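Local coordinates for undecaprenyl Pyrophosphate Synthase (Helicobacter pylori, PDB 2D2R), which probably catalyses magnesium-dependent condensation of isopentenyl diphosphate with an allylic pyrophosphate, building undecaprenyl pyrophosphate as a homodimeric cis-prenyltransferase, at residues 105-110 / 139-144; 144-149 / 198-203; 176-181 / 202-207. One frame throughout, in Å; residues are numbered along the deposited sequence.

Contact 1: 105-110 / 139-144; sequences FRAIGD and LALNYG
I108 and A140 pair at the C-terminal ends of two neighbouring parallel strands, 104-108 and 136-140, which helix 116-129 links as a beta-alpha-beta unit at one margin of the chain's six-stranded sheet. The backbone bonds follow parallel registry: L139 N donates to R106 O (2.8 Å), I108 N to L139 O, and L141 N to I108 O (2.7 Å), the last with the N-H almost in line with the carbonyl. A140 CA and A107 CA add CH...O contacts to I108 O and L139 O, and G109 CA makes a third, to L141 O (3.2 Å). Beyond the strands the register slips by one: D110 N bonds N142 O (3.1 Å) rather than L141 O, the donor standing above the carbonyl plane.

Apolar contacts fall on both faces of the sheet. On the side of A107 and L139, A107 CB meets L141 CD1, while L139 CD1 reaches the edge of the F105 ring at CE1 (4.1 Å). On the other, I108 CG1 lies between backbone N and carbonyl carbon (chi1 62°), which sets it against A140 CB and Y143 CD1 (3.8 Å). The Y143 ring turns its edge to G109, whose N lies in the ring plane; the Y143 hydroxyl is hydrogen-bonded to E148.

At the loop end a side chain bonds to backbone. D110 and N142 run side by side, carboxylate and amide planes 9° apart, and N142 ND2 donates to D110 O (2.8 Å), somewhat out of its own amide plane.

Contact 2: 144-149 / 198-203; sequences GSKNEL and LSNFLL
The N200 side-chain amide is the flat group that meets the start of helix 145-158: its OD1 takes the backbone N-H of K146 (2.9 Å), a donor tilted 18° from the carbonyl plane, while its ND2 lies 3.5 Å from G144 CA and donates to a water. That water also accepts from N147 N, and so links the amide to the N-H of N147. The F201 ring, on the side of the loop turned from the helix, has L202 CG over the centre of one face and also stacks with Y66.

N200 uses its backbone too. S145 N donates to N200 O (2.8 Å), coming from above the carbonyl plane rather than in it. With CG anti to the backbone N (chi1 -164°), the N200 amide swings out to the helix, so that one residue accepts from two successive N-H groups.

S145 answers from the helix side. Its OG, likewise anti to its own N (chi1 -167°), accepts the N-H of L203 (3.1 Å), and L203 packs its CB and CG against the same oxygen and its CD1 against S145 CB (3.6 Å). The K146 and N200 side chains cross at about a right angle, K146 CG passing 3.6 Å from N200 OD1, before K146 runs on to a cation-pi contact with W204 of the second subunit. N200 OD1 has a weak further hydrogen bond to S207 OG, also of that subunit.

The first N-H groups of helix 145-158, after the N-cap G144, are thus taken by N200 of a distant loop, through its backbone and its side-chain oxygen; that loop carries L198 and S199 of the probable substrate site and sits at the dimer interface.

Contact 3: 176-181 / 202-207; sequences NRLDTR and LLWQSS
L178 and T180, which touch W204 and Q205 across this contact, belong to a type I turn from L178 to R181 closed by R181 N to L178 O (3.0 Å). A second type I turn spans W204 to S207, and overlapping it, L202 O accepts both S206 N (3.0 Å) and S206 OG (2.7 Å), from opposite faces of its carbonyl plane. The backbones stay well apart, T180 and Q205 CA atoms being 8.2 Å from each other, and side chains make the contact.

Q205 NE2 donates to T180 OG1 (2.8 Å) in a nearly straight bond, 176° at the hydrogen, with the oxygen in the amide plane. The bend at Q205 chi2 (88°) brings the amide round to T180, and E148 accepts from the same nitrogen. L178 CD1 rests over one face of the W204 indole, 3.8 Å from the centroid of the five-membered ring, a CH-pi contact. T180 CG2 completes the seam against L202 CD2 (4.2 Å).

Two loops are thus joined, one before and one after strand 188-191. L149 of the second subunit packs on W204, and S207 makes backbone hydrogen bonds to that subunit, placing the contact beside the dimer interface of this cis-prenyltransferase fold.

How the contacts relate
E148 ties the three contacts together: its OE1 is 2.6 Å from Y143 OH of contact 1 and 3.0 Å from Q205 NE2 of contact 3, both probable hydrogen bonds, while the residue belongs to the helix of contact 2. Contacts 1 and 2 share G144, where strand 136-140 leads to helix 145-158; contacts 2 and 3 share L202 and L203, their centres about 9 Å apart. Contacts 1 and 3 also meet directly, G109 N lying 2.7 Å from D179 OD1. Contact 2 itself includes L198 and S199 of the probable substrate site, and the Y143 side chain of contact 1 is about 9 Å from that of S199; contacts 2 and 3 touch the second subunit.

Contact 1: 105-110 / 139-144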
loop_
_atom_site.group_PDB
_atom_site.type_symbol
_atom_site.label_atom_id
_atom_site.label_comp_id
_atom_site.label_asym_id
_atom_site.label_seq_id
_atom_site.Cartn_x
_atom_site.Cartn_y
_atom_site.Cartn_z
ATOM N N PHE A 105 24.370 1.121 -5.827
ATOM C CA PHE A 105 23.268 1.381 -6.729
ATOM C C PHE A 105 22.429 0.174 -7.096
ATOM O O PHE A 105 22.932 -0.881 -7.421
ATOM C CB PHE A 105 23.779 2.036 -8.015
ATOM C CG PHE A 105 22.731 2.168 -9.089
ATOM C CD1 PHE A 105 21.701 3.112 -8.976
ATOM C CD2 PHE A 105 22.760 1.334 -10.203
ATOM C CE1 PHE A 105 20.726 3.215 -9.960
ATOM C CE2 PHE A 105 21.785 1.426 -11.197
ATOM C CZ PHE A 105 20.765 2.374 -11.071
ATOM N N ARG A 106 21.116 0.327 -7.040
ATOM C CA ARG A 106 20.261 -0.774 -7.424
ATOM C C ARG A 106 19.050 -0.249 -8.180
ATOM O O ARG A 106 18.526 0.792 -7.838
ATOM C CB ARG A 106 19.831 -1.538 -6.174
ATOM C CG ARG A 106 19.301 -2.935 -6.436
ATOM C CD ARG A 106 19.591 -3.856 -5.214
ATOM N NE ARG A 106 18.596 -4.914 -5.139
ATOM C CZ ARG A 106 18.533 -5.828 -4.175
ATOM N NH1 ARG A 106 19.422 -5.833 -3.192
ATOM N NH2 ARG A 106 17.551 -6.723 -4.182
ATOM N N ALA A 107 18.675 -0.939 -9.249
ATOM C CA ALA A 107 17.494 -0.605 -10.040
ATOM C C ALA A 107 16.429 -1.679 -9.814
ATOM O O ALA A 107 16.764 -2.873 -9.696
ATOM C CB ALA A 107 17.843 -0.591 -11.539
ATOM N N ILE A 108 15.158 -1.252 -9.747
ATOM C CA ILE A 108 14.036 -2.161 -9.635
ATOM C C ILE A 108 13.016 -1.706 -10.653
ATOM O O ILE A 108 12.953 -0.535 -11.029
ATOM C CB ILE A 108 13.418 -2.210 -8.185
ATOM C CG1 ILE A 108 12.846 -0.865 -7.743
ATOM C CG2 ILE A 108 14.492 -2.690 -7.208
ATOM C CD1 ILE A 108 12.221 -0.911 -6.314
ATOM N N GLY A 109 12.241 -2.648 -11.148
ATOM C CA GLY A 109 11.271 -2.322 -12.157
ATOM C C GLY A 109 11.463 -3.359 -13.227
ATOM O O GLY A 109 12.312 -4.244 -13.084
ATOM N N ASP A 110 10.674 -3.264 -14.282
ATOM C CA ASP A 110 10.757 -4.175 -15.407
ATOM C C ASP A 110 11.861 -3.713 -16.397
ATOM O O ASP A 110 11.552 -3.024 -17.377
ATOM C CB ASP A 110 9.432 -4.148 -16.132
ATOM C CG ASP A 110 9.296 -5.247 -17.148
ATOM O OD1 ASP A 110 10.292 -5.965 -17.449
ATOM O OD2 ASP A 110 8.164 -5.368 -17.656
ATOM N N LEU A 139 16.636 2.870 -7.398
ATOM C CA LEU A 139 15.789 3.664 -8.285
ATOM C C LEU A 139 14.781 2.732 -8.941
ATOM O O LEU A 139 15.125 1.678 -9.522
ATOM C CB LEU A 139 16.581 4.439 -9.379
ATOM C CG LEU A 139 17.504 5.612 -8.942
ATOM C CD1 LEU A 139 18.083 6.331 -10.222
ATOM C CD2 LEU A 139 16.786 6.593 -8.071
ATOM N N ALA A 140 13.519 3.117 -8.804
ATOM C CA ALA A 140 12.425 2.382 -9.398
ATOM C C ALA A 140 12.296 2.892 -10.826
ATOM O O ALA A 140 11.935 4.034 -11.030
ATOM C CB ALA A 140 11.133 2.669 -8.626
ATOM N N LEU A 141 12.595 2.035 -11.791
ATOM C CA LEU A 141 12.565 2.384 -13.195
ATOM C C LEU A 141 11.625 1.513 -13.975
ATOM O O LEU A 141 11.766 0.296 -14.005
ATOM C CB LEU A 141 13.990 2.261 -13.761
ATOM C CG LEU A 141 15.003 3.140 -13.040
ATOM C CD1 LEU A 141 16.448 2.673 -13.405
ATOM C CD2 LEU A 141 14.813 4.621 -13.456
ATOM N N ASN A 142 10.663 2.138 -14.649
ATOM C CA ASN A 142 9.628 1.385 -15.379
ATOM C C ASN A 142 9.079 0.401 -14.334
ATOM O O ASN A 142 8.884 -0.777 -14.600
ATOM C CB ASN A 142 10.203 0.586 -16.550
ATOM C CG ASN A 142 9.159 -0.065 -17.369
ATOM O OD1 ASN A 142 8.019 0.437 -17.490
ATOM N ND2 ASN A 142 9.506 -1.207 -17.971
ATOM N N TYR A 143 8.834 0.940 -13.154
ATOM C CA TYR A 143 8.376 0.141 -12.007
ATOM C C TYR A 143 6.897 0.196 -11.676
ATOM O O TYR A 143 6.282 1.269 -11.682
ATOM C CB TYR A 143 9.129 0.586 -10.748
ATOM C CG TYR A 143 8.710 -0.190 -9.513
ATOM C CD1 TYR A 143 9.335 -1.402 -9.164
ATOM C CD2 TYR A 143 7.607 0.223 -8.756
ATOM C CE1 TYR A 143 8.846 -2.192 -8.063
ATOM C CE2 TYR A 143 7.119 -0.550 -7.679
ATOM C CZ TYR A 143 7.722 -1.743 -7.332
ATOM O OH TYR A 143 7.168 -2.493 -6.273
ATOM N N GLY A 144 6.349 -0.980 -11.332
ATOM C CA GLY A 144 4.962 -1.040 -10.907
ATOM C C GLY A 144 4.908 -2.201 -9.933
ATOM O O GLY A 144 5.472 -3.234 -10.228
#

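Contact 2: 144-149 / 198-203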
loop_
_atom_site.group_PDB
_atom_site.type_symbol
_atom_site.label_atom_id
_atom_site.label_comp_id
_atom_site.label_asym_id
_atom_site.label_seq_id
_atom_site.Cartn_x
_atom_site.Cartn_y
_atom_site.Cartn_z
ATOM N N GLY A 144 6.349 -0.980 -11.332
ATOM C CA GLY A 144 4.962 -1.040 -10.907
ATOM C C GLY A 144 4.908 -2.201 -9.933
ATOM O O GLY A 144 5.472 -3.234 -10.228
ATOM N N SER A 145 4.237 -2.040 -8.796
ATOM C CA SER A 145 4.150 -3.112 -7.805
ATOM C C SER A 145 3.405 -4.330 -8.283
ATOM O O SER A 145 3.854 -5.455 -8.090
ATOM C CB SER A 145 3.541 -2.490 -6.525
ATOM O OG SER A 145 3.691 -3.334 -5.461
ATOM N N LYS A 146 2.240 -4.154 -8.914
ATOM C CA LYS A 146 1.557 -5.322 -9.398
ATOM C C LYS A 146 2.408 -6.061 -10.397
ATOM O O LYS A 146 2.424 -7.280 -10.414
ATOM C CB LYS A 146 0.221 -4.967 -10.037
ATOM C CG LYS A 146 -0.777 -4.561 -9.023
ATOM C CD LYS A 146 -2.137 -4.332 -9.723
ATOM C CE LYS A 146 -3.225 -4.010 -8.647
ATOM N NZ LYS A 146 -4.550 -3.941 -9.310
ATOM N N ASN A 147 3.110 -5.327 -11.259
ATOM C CA ASN A 147 3.987 -5.984 -12.224
ATOM C C ASN A 147 5.131 -6.676 -11.506
ATOM O O ASN A 147 5.481 -7.785 -11.848
ATOM C CB ASN A 147 4.566 -4.941 -13.235
ATOM C CG ASN A 147 5.658 -5.561 -14.145
ATOM O OD1 ASN A 147 5.357 -6.228 -15.120
ATOM N ND2 ASN A 147 6.883 -5.368 -13.793
ATOM N N GLU A 148 5.733 -6.041 -10.508
ATOM C CA GLU A 148 6.817 -6.703 -9.779
ATOM C C GLU A 148 6.332 -8.031 -9.176
ATOM O O GLU A 148 7.010 -9.048 -9.250
ATOM C CB GLU A 148 7.373 -5.824 -8.664
ATOM C CG GLU A 148 8.564 -6.447 -7.881
ATOM C CD GLU A 148 8.920 -5.656 -6.606
ATOM O OE1 GLU A 148 8.050 -4.889 -6.077
ATOM O OE2 GLU A 148 10.064 -5.807 -6.135
ATOM N N LEU A 149 5.141 -8.028 -8.576
ATOM C CA LEU A 149 4.618 -9.251 -7.994
ATOM C C LEU A 149 4.331 -10.297 -9.059
ATOM O O LEU A 149 4.507 -11.519 -8.827
ATOM C CB LEU A 149 3.358 -8.945 -7.160
ATOM C CG LEU A 149 3.754 -8.322 -5.803
ATOM C CD1 LEU A 149 2.572 -7.492 -5.195
ATOM C CD2 LEU A 149 4.193 -9.477 -4.831
ATOM N N LEU A 198 -0.958 5.503 -3.039
ATOM C CA LEU A 198 0.334 4.776 -3.070
ATOM C C LEU A 198 0.864 4.695 -4.502
ATOM O O LEU A 198 2.067 4.495 -4.734
ATOM C CB LEU A 198 0.180 3.336 -2.606
ATOM C CG LEU A 198 -0.457 3.286 -1.244
ATOM C CD1 LEU A 198 -0.959 1.828 -1.001
ATOM C CD2 LEU A 198 0.571 3.688 -0.228
ATOM N N SER A 199 -0.060 4.804 -5.443
ATOM C CA SER A 199 0.294 4.710 -6.840
ATOM C C SER A 199 1.093 3.486 -7.246
ATOM O O SER A 199 2.100 3.613 -7.962
ATOM C CB SER A 199 1.024 6.000 -7.260
ATOM O OG SER A 199 0.036 7.025 -7.367
ATOM N N ASN A 200 0.658 2.307 -6.806
ATOM C CA ASN A 200 1.280 1.034 -7.243
ATOM C C ASN A 200 2.805 0.987 -7.000
ATOM O O ASN A 200 3.562 0.501 -7.813
ATOM C CB ASN A 200 0.943 0.898 -8.726
ATOM C CG ASN A 200 1.147 -0.486 -9.260
ATOM O OD1 ASN A 200 1.053 -1.480 -8.550
ATOM N ND2 ASN A 200 1.478 -0.560 -10.556
ATOM N N PHE A 201 3.221 1.541 -5.881
ATOM C CA PHE A 201 4.616 1.599 -5.494
ATOM C C PHE A 201 4.903 0.862 -4.198
ATOM O O PHE A 201 4.382 1.219 -3.110
ATOM C CB PHE A 201 4.999 3.080 -5.362
ATOM C CG PHE A 201 6.446 3.347 -4.953
ATOM C CD1 PHE A 201 7.504 2.894 -5.730
ATOM C CD2 PHE A 201 6.737 4.111 -3.822
ATOM C CE1 PHE A 201 8.866 3.215 -5.382
ATOM C CE2 PHE A 201 8.066 4.432 -3.465
ATOM C CZ PHE A 201 9.129 3.984 -4.259
ATOM N N LEU A 202 5.743 -0.161 -4.303
ATOM C CA LEU A 202 6.215 -0.922 -3.143
ATOM C C LEU A 202 5.053 -1.295 -2.216
ATOM O O LEU A 202 5.144 -1.131 -1.007
ATOM C CB LEU A 202 7.232 -0.079 -2.348
ATOM C CG LEU A 202 8.527 0.316 -3.111
ATOM C CD1 LEU A 202 9.491 1.128 -2.166
ATOM C CD2 LEU A 202 9.169 -0.943 -3.581
ATOM N N LEU A 203 3.998 -1.846 -2.786
ATOM C CA LEU A 203 2.801 -2.203 -1.984
ATOM C C LEU A 203 3.144 -3.277 -0.937
ATOM O O LEU A 203 2.867 -3.146 0.257
ATOM C CB LEU A 203 1.710 -2.659 -2.924
ATOM C CG LEU A 203 1.292 -1.637 -4.003
ATOM C CD1 LEU A 203 0.268 -2.247 -5.012
ATOM C CD2 LEU A 203 0.621 -0.489 -3.328
HETATM O O HOH W 1 2.120 -2.916 -12.284
#

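Contact 3: 176-181 / 202-207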
loop_
_atom_site.group_PDB
_atom_site.type_symbol
_atom_site.label_atom_id
_atom_site.label_comp_id
_atom_site.label_asym_id
_atom_site.label_seq_id
_atom_site.Cartn_x
_atom_site.Cartn_y
_atom_site.Cartn_z
ATOM N N ASN A 176 11.558 -13.133 -1.406
ATOM C CA ASN A 176 12.915 -13.355 -1.920
ATOM C C ASN A 176 13.045 -13.444 -3.426
ATOM O O ASN A 176 14.149 -13.600 -3.948
ATOM C CB ASN A 176 13.463 -14.503 -1.020
ATOM C CG ASN A 176 13.706 -13.953 0.413
ATOM O OD1 ASN A 176 12.921 -14.166 1.476
ATOM N ND2 ASN A 176 14.734 -13.086 0.483
ATOM N N ARG A 177 11.925 -13.258 -4.141
ATOM C CA ARG A 177 11.946 -13.227 -5.601
ATOM C C ARG A 177 11.556 -11.818 -6.106
ATOM O O ARG A 177 11.541 -11.610 -7.335
ATOM C CB ARG A 177 10.956 -14.197 -6.252
ATOM C CG ARG A 177 11.077 -15.668 -5.966
ATOM C CD ARG A 177 12.456 -16.202 -6.364
ATOM N NE ARG A 177 12.591 -17.621 -5.988
ATOM C CZ ARG A 177 12.384 -18.645 -6.804
ATOM N NH1 ARG A 177 12.031 -18.440 -8.078
ATOM N NH2 ARG A 177 12.505 -19.887 -6.332
ATOM N N LEU A 178 11.192 -10.889 -5.196
ATOM C CA LEU A 178 10.821 -9.514 -5.595
ATOM C C LEU A 178 12.118 -8.811 -5.968
ATOM O O LEU A 178 13.168 -9.251 -5.542
ATOM C CB LEU A 178 10.160 -8.786 -4.417
ATOM C CG LEU A 178 8.726 -9.345 -4.192
ATOM C CD1 LEU A 178 8.144 -8.809 -2.934
ATOM C CD2 LEU A 178 7.832 -8.946 -5.388
ATOM N N ASP A 179 12.040 -7.746 -6.759
ATOM C CA ASP A 179 13.247 -6.961 -7.170
ATOM C C ASP A 179 14.008 -6.479 -5.933
ATOM O O ASP A 179 15.217 -6.262 -5.959
ATOM C CB ASP A 179 12.818 -5.708 -7.961
ATOM C CG ASP A 179 12.136 -6.021 -9.267
ATOM O OD1 ASP A 179 11.708 -5.053 -9.949
ATOM O OD2 ASP A 179 12.002 -7.207 -9.659
ATOM N N THR A 180 13.294 -6.293 -4.826
ATOM C CA THR A 180 13.852 -5.784 -3.565
ATOM C C THR A 180 14.400 -6.868 -2.636
ATOM O O THR A 180 14.695 -6.595 -1.482
ATOM C CB THR A 180 12.739 -5.043 -2.755
ATOM O OG1 THR A 180 11.609 -5.919 -2.689
ATOM C CG2 THR A 180 12.286 -3.770 -3.467
ATOM N N ARG A 181 14.510 -8.091 -3.100
ATOM C CA ARG A 181 14.992 -9.138 -2.215
ATOM C C ARG A 181 16.253 -8.679 -1.450
ATOM O O ARG A 181 17.111 -7.942 -1.995
ATOM C CB ARG A 181 15.271 -10.395 -3.038
ATOM C CG ARG A 181 16.383 -10.246 -4.043
ATOM C CD ARG A 181 16.353 -11.472 -4.927
ATOM N NE ARG A 181 17.033 -12.626 -4.317
ATOM C CZ ARG A 181 18.368 -12.782 -4.272
ATOM N NH1 ARG A 181 19.183 -11.862 -4.792
ATOM N NH2 ARG A 181 18.897 -13.865 -3.708
ATOM N N LEU A 202 5.743 -0.161 -4.303
ATOM C CA LEU A 202 6.215 -0.922 -3.143
ATOM C C LEU A 202 5.053 -1.295 -2.216
ATOM O O LEU A 202 5.144 -1.131 -1.007
ATOM C CB LEU A 202 7.232 -0.079 -2.348
ATOM C CG LEU A 202 8.527 0.316 -3.111
ATOM C CD1 LEU A 202 9.491 1.128 -2.166
ATOM C CD2 LEU A 202 9.169 -0.943 -3.581
ATOM N N LEU A 203 3.998 -1.846 -2.786
ATOM C CA LEU A 203 2.801 -2.203 -1.984
ATOM C C LEU A 203 3.144 -3.277 -0.937
ATOM O O LEU A 203 2.867 -3.146 0.257
ATOM C CB LEU A 203 1.710 -2.659 -2.924
ATOM C CG LEU A 203 1.292 -1.637 -4.003
ATOM C CD1 LEU A 203 0.268 -2.247 -5.012
ATOM C CD2 LEU A 203 0.621 -0.489 -3.328
ATOM N N TRP A 204 3.811 -4.320 -1.390
ATOM C CA TRP A 204 4.206 -5.406 -0.524
ATOM C C TRP A 204 5.204 -4.963 0.509
ATOM O O TRP A 204 5.027 -5.258 1.680
ATOM C CB TRP A 204 4.783 -6.537 -1.371
ATOM C CG TRP A 204 5.307 -7.719 -0.578
ATOM C CD1 TRP A 204 6.504 -7.794 0.149
ATOM C CD2 TRP A 204 4.719 -9.009 -0.499
ATOM N NE1 TRP A 204 6.659 -9.059 0.653
ATOM C CE2 TRP A 204 5.588 -9.824 0.259
ATOM C CE3 TRP A 204 3.535 -9.568 -1.014
ATOM C CZ2 TRP A 204 5.307 -11.167 0.521
ATOM C CZ3 TRP A 204 3.261 -10.881 -0.760
ATOM C CH2 TRP A 204 4.145 -11.679 0.002
ATOM N N GLN A 205 6.226 -4.222 0.087
ATOM C CA GLN A 205 7.288 -3.818 0.992
ATOM C C GLN A 205 6.931 -2.757 2.008
ATOM O O GLN A 205 7.618 -2.607 2.968
ATOM C CB GLN A 205 8.542 -3.347 0.186
ATOM C CG GLN A 205 8.980 -4.440 -0.829
ATOM C CD GLN A 205 8.312 -4.400 -2.227
ATOM O OE1 GLN A 205 7.177 -3.932 -2.395
ATOM N NE2 GLN A 205 9.024 -4.970 -3.254
ATOM N N SER A 206 5.847 -2.032 1.766
ATOM C CA SER A 206 5.420 -0.959 2.654
ATOM C C SER A 206 4.195 -1.423 3.480
ATOM O O SER A 206 3.496 -0.579 3.994
ATOM C CB SER A 206 5.036 0.272 1.790
ATOM O OG SER A 206 6.097 0.618 0.863
ATOM N N SER A 207 3.963 -2.729 3.629
ATOM C CA SER A 207 2.756 -3.184 4.344
ATOM C C SER A 207 2.622 -2.601 5.752
ATOM O O SER A 207 1.497 -2.470 6.289
ATOM C CB SER A 207 2.726 -4.718 4.438
ATOM O OG SER A 207 3.872 -5.152 5.166
#